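Long-range contacts in xylose isomerase domain protein (Alicyclobacillus acidocaldarius subsp. acidocaldarius, PDB 3U0H), which is a putative TIM-barrel sugar isomerase of the xylose isomerase-like family, its substrate and reaction not established: residues 71-76 against 119-124; 128-132 against 171-175. All blocks are in the same frame, centred on the assembly; numbering follows the deposited sequence.

Interaction 1 (71-76 against 119-124); sequences NLYDSE and QLARRI
Arg123 drives its guanidinium end-on into the carbonyl of Asp74, with NH1 at 2.8 Å and NH2 at 2.9 Å from Asp74 O. Both donors reach this oxygen from the same face of its carbonyl plane, while the oxygen lies almost exactly in the plane of the guanidinium. NH1 of Arg123 also makes a weak bond to Leu72 O (2.8 Å). With CG beside the backbone N (chi1 -73°) and the chain extended from there to NE, the charged group reaches the loop. Glu76 is held by two arginines: OE1 takes Arg123 NH2 at 2.9 Å and Arg122 NH2 at 2.7 Å from opposite faces of the carboxylate, the latter bond nearly straight (172°). Arg122 NH1 closes a two-pronged salt bridge on the syn side of OE2 at 2.7 Å.

In the (beta/alpha)8 barrel this loop follows strand 62-67 and pins itself to helix 113-131, which follows strand 100-104 on the outside of the barrel. Its shape is set by a type I turn from Asn71 to Asp74, overlaid by an Asx turn in which Asn71 OD1 accepts Tyr73 N; Ser75 then N-caps helix 76-84. Gln119 OE1 sits 3.3 Å above the centre of the Arg123 guanidinium, and a water donates to both this oxygen and Leu72 O. Beneath the polar network, Leu72 crosses Leu120 at about a right angle, CB to CD1 3.8 Å, and its two methyls also rest against Ile124 CG1. The Tyr73 ring meets Leu120 CD1 with CE1 and OH, at an oblique approach. Farther out, Arg122 NH1 bonds Gln126, and Arg122 NE forms a salt bridge with Glu167 of the second subunit.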
# COMPACT_ATOMS: atom_id res chain seq x y z
N ASN A 71 11.26 15.07 15.62
CA ASN A 71 11.99 16.00 14.83
C ASN A 71 12.22 15.26 13.52
O ASN A 71 12.90 14.22 13.48
CB ASN A 71 13.28 16.33 15.58
CG ASN A 71 14.18 17.33 14.86
OD1 ASN A 71 14.16 17.46 13.63
ND2 ASN A 71 15.02 18.04 15.65
N LEU A 72 11.67 15.83 12.45
CA LEU A 72 11.70 15.24 11.10
C LEU A 72 13.10 15.29 10.46
O LEU A 72 13.28 14.73 9.36
CB LEU A 72 10.70 15.93 10.17
CG LEU A 72 9.20 15.57 10.38
CD1 LEU A 72 8.32 16.62 9.70
CD2 LEU A 72 8.89 14.14 9.90
N TYR A 73 14.04 15.94 11.14
CA TYR A 73 15.40 16.19 10.65
C TYR A 73 16.43 15.50 11.53
O TYR A 73 17.61 15.70 11.32
CB TYR A 73 15.71 17.73 10.46
CG TYR A 73 14.52 18.45 9.81
CD1 TYR A 73 14.32 18.39 8.46
CD2 TYR A 73 13.54 19.08 10.59
CE1 TYR A 73 13.22 19.01 7.87
CE2 TYR A 73 12.42 19.68 10.01
CZ TYR A 73 12.27 19.64 8.65
OH TYR A 73 11.16 20.13 8.00
N ASP A 74 16.03 14.62 12.45
CA ASP A 74 17.02 13.91 13.26
C ASP A 74 17.78 12.91 12.41
O ASP A 74 17.44 12.67 11.24
CB ASP A 74 16.37 13.17 14.41
CG ASP A 74 16.39 13.95 15.72
OD1 ASP A 74 17.36 14.68 15.95
OD2 ASP A 74 15.44 13.85 16.53
N SER A 75 18.83 12.37 13.00
CA SER A 75 19.48 11.18 12.49
C SER A 75 18.42 10.04 12.37
O SER A 75 17.37 10.08 13.05
CB SER A 75 20.63 10.77 13.44
OG SER A 75 20.09 10.35 14.71
N GLU A 76 18.68 9.07 11.49
CA GLU A 76 17.73 7.99 11.22
C GLU A 76 17.40 7.20 12.52
O GLU A 76 16.22 7.01 12.80
CB GLU A 76 18.21 7.00 10.09
CG GLU A 76 17.10 6.14 9.43
CD GLU A 76 15.88 6.92 8.84
OE1 GLU A 76 16.03 8.05 8.32
OE2 GLU A 76 14.76 6.39 8.87
N GLN A 119 13.96 12.65 1.63
CA GLN A 119 13.95 12.08 2.94
C GLN A 119 12.72 12.62 3.68
O GLN A 119 12.00 11.86 4.39
CB GLN A 119 15.23 12.41 3.72
CG GLN A 119 15.23 11.77 5.06
CD GLN A 119 16.47 12.06 5.90
OE1 GLN A 119 16.49 13.01 6.73
NE2 GLN A 119 17.46 11.24 5.74
N LEU A 120 12.51 13.91 3.57
CA LEU A 120 11.39 14.49 4.28
C LEU A 120 10.02 13.87 3.79
O LEU A 120 9.15 13.56 4.60
CB LEU A 120 11.44 16.02 4.20
CG LEU A 120 10.34 16.74 4.95
CD1 LEU A 120 10.54 16.59 6.43
CD2 LEU A 120 10.25 18.22 4.56
N ALA A 121 9.87 13.66 2.48
CA ALA A 121 8.65 13.01 1.90
C ALA A 121 8.47 11.65 2.55
O ALA A 121 7.36 11.30 3.00
CB ALA A 121 8.74 12.84 0.38
N ARG A 122 9.54 10.90 2.65
CA ARG A 122 9.43 9.53 3.14
C ARG A 122 9.10 9.45 4.63
O ARG A 122 8.41 8.56 5.08
CB ARG A 122 10.70 8.74 2.81
CG ARG A 122 10.70 7.30 3.32
CD ARG A 122 11.35 7.16 4.70
NE ARG A 122 12.73 7.66 4.81
CZ ARG A 122 13.44 7.69 5.95
NH1 ARG A 122 12.93 7.29 7.12
NH2 ARG A 122 14.70 8.11 5.92
N ARG A 123 9.62 10.36 5.42
CA ARG A 123 9.42 10.34 6.88
C ARG A 123 8.02 10.81 7.29
O ARG A 123 7.45 10.36 8.28
CB ARG A 123 10.48 11.22 7.57
CG ARG A 123 11.87 10.63 7.58
CD ARG A 123 12.87 11.51 8.30
NE ARG A 123 14.15 10.87 8.51
CZ ARG A 123 15.11 11.36 9.30
NH1 ARG A 123 14.93 12.52 10.00
NH2 ARG A 123 16.27 10.71 9.42
N ILE A 124 7.50 11.77 6.55
CA ILE A 124 6.15 12.28 6.73
C ILE A 124 5.16 11.20 6.36
O ILE A 124 4.14 11.05 7.03
CB ILE A 124 5.89 13.56 5.88
CG1 ILE A 124 6.75 14.74 6.43
CG2 ILE A 124 4.41 13.95 5.93
CD1 ILE A 124 6.63 16.09 5.73
O HOH W 1 14.04 14.57 6.75

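Interaction 2 (128-132 against 171-175); sequences AVELL and APNVG
Asn173 points its amide at the end of helix 113-131, where ND2 donates to Ala128 O at 3.1 Å with an N-H...O angle of 161°. The acceptor is nearly in the amide plane, but the donor is tilted from the plane of the Ala128 carbonyl, whose other face receives Leu131 N. The same ND2 also bonds Met136 O, so the amide joins the helix end to the chain that leads into strand 137-141. With CG of Asn173 between its backbone N and carbonyl carbon (chi1 59°), the amide is turned to the helix, and Leu132 slants across it, setting CD2 3.4 Å from Asn173 CG. OD1, wedged between Leu132 CD2 and Ala128 CB, is buried without a polar partner in the model. Ala128 CB further meets Ala171 CB at 3.6 Å and Val174 CG2 at 3.7 Å.

Leu132 of the third subunit packs onto Leu132, Pro172 and Asn173, making this corner part of a subunit interface. Within the barrel, the contact joins the C-terminal end of helix 113-131 to the start of strand 174-179, beside strand 137-141, with helix 159-169 covering Val174.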
# COMPACT_ATOMS: atom_id res chain seq x y z
N ALA A 128 2.47 9.55 8.73
CA ALA A 128 1.07 9.50 8.36
C ALA A 128 0.55 8.08 8.44
O ALA A 128 -0.54 7.85 8.90
CB ALA A 128 0.90 9.99 6.94
N VAL A 129 1.35 7.13 7.99
CA VAL A 129 1.00 5.73 8.09
C VAL A 129 0.81 5.24 9.53
O VAL A 129 -0.15 4.51 9.79
CB VAL A 129 2.02 4.83 7.35
CG1 VAL A 129 1.81 3.34 7.69
CG2 VAL A 129 1.93 5.09 5.85
N GLU A 130 1.63 5.68 10.48
CA GLU A 130 1.45 5.23 11.87
C GLU A 130 0.11 5.75 12.37
O GLU A 130 -0.44 5.22 13.35
CB GLU A 130 2.56 5.72 12.83
CG GLU A 130 3.90 5.05 12.62
CD GLU A 130 3.77 3.55 12.75
OE1 GLU A 130 3.15 3.12 13.73
OE2 GLU A 130 4.21 2.81 11.85
N LEU A 131 -0.42 6.76 11.69
CA LEU A 131 -1.64 7.41 12.23
C LEU A 131 -2.94 6.91 11.57
O LEU A 131 -4.03 7.21 12.04
CB LEU A 131 -1.52 8.94 12.18
CG LEU A 131 -0.46 9.60 13.07
CD1 LEU A 131 -0.30 11.05 12.61
CD2 LEU A 131 -0.84 9.59 14.55
N LEU A 132 -2.82 6.13 10.50
CA LEU A 132 -4.01 5.63 9.81
C LEU A 132 -4.91 4.80 10.74
O LEU A 132 -6.08 4.98 10.64
CB LEU A 132 -3.65 4.83 8.54
CG LEU A 132 -3.01 5.66 7.40
CD1 LEU A 132 -2.41 4.81 6.25
CD2 LEU A 132 -4.06 6.65 6.87
N ALA A 171 0.49 9.74 0.88
CA ALA A 171 -0.26 9.16 2.00
C ALA A 171 -1.58 9.83 1.94
O ALA A 171 -1.67 11.06 1.78
CB ALA A 171 0.38 9.45 3.37
N PRO A 172 -2.64 9.05 2.12
CA PRO A 172 -4.00 9.59 1.88
C PRO A 172 -4.52 10.54 2.99
O PRO A 172 -5.39 11.37 2.75
CB PRO A 172 -4.84 8.32 1.79
CG PRO A 172 -4.11 7.27 2.65
CD PRO A 172 -2.66 7.69 2.71
N ASN A 173 -3.93 10.50 4.18
CA ASN A 173 -4.39 11.31 5.29
C ASN A 173 -3.55 12.54 5.56
O ASN A 173 -3.48 12.97 6.75
CB ASN A 173 -4.47 10.48 6.62
CG ASN A 173 -3.14 9.89 7.03
OD1 ASN A 173 -2.34 9.53 6.18
ND2 ASN A 173 -2.91 9.72 8.32
N VAL A 174 -2.96 13.15 4.51
CA VAL A 174 -2.10 14.34 4.69
C VAL A 174 -2.72 15.54 4.03
O VAL A 174 -3.08 15.48 2.86
CB VAL A 174 -0.65 14.13 4.20
CG1 VAL A 174 0.23 15.38 4.40
CG2 VAL A 174 -0.03 12.98 5.00
N GLY A 175 -2.85 16.62 4.82
CA GLY A 175 -3.45 17.86 4.33
C GLY A 175 -2.71 19.09 4.79
O GLY A 175 -1.50 19.08 4.91

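Helix 113-131 carries both contacts, whose centres lie about 15 Å apart. Interaction 1 ties its middle turns to the loop leaving the C-terminal end of strand 62-67, whereas interaction 2 fixes its last turn to the N-terminal end of strand 174-179. The two contacts thus tie the helix to an element before it and another after it in the chain. Their chemistry differs: a charged network in the first, apolar side chains packed round one amide in the second. The centres stand about 19 Å and 16 Å from the chain centre. A bound glycerol, probably from crystallisation, comes within about 3 Å of the Arg122 side chain. Each contact also borders a different neighbouring subunit.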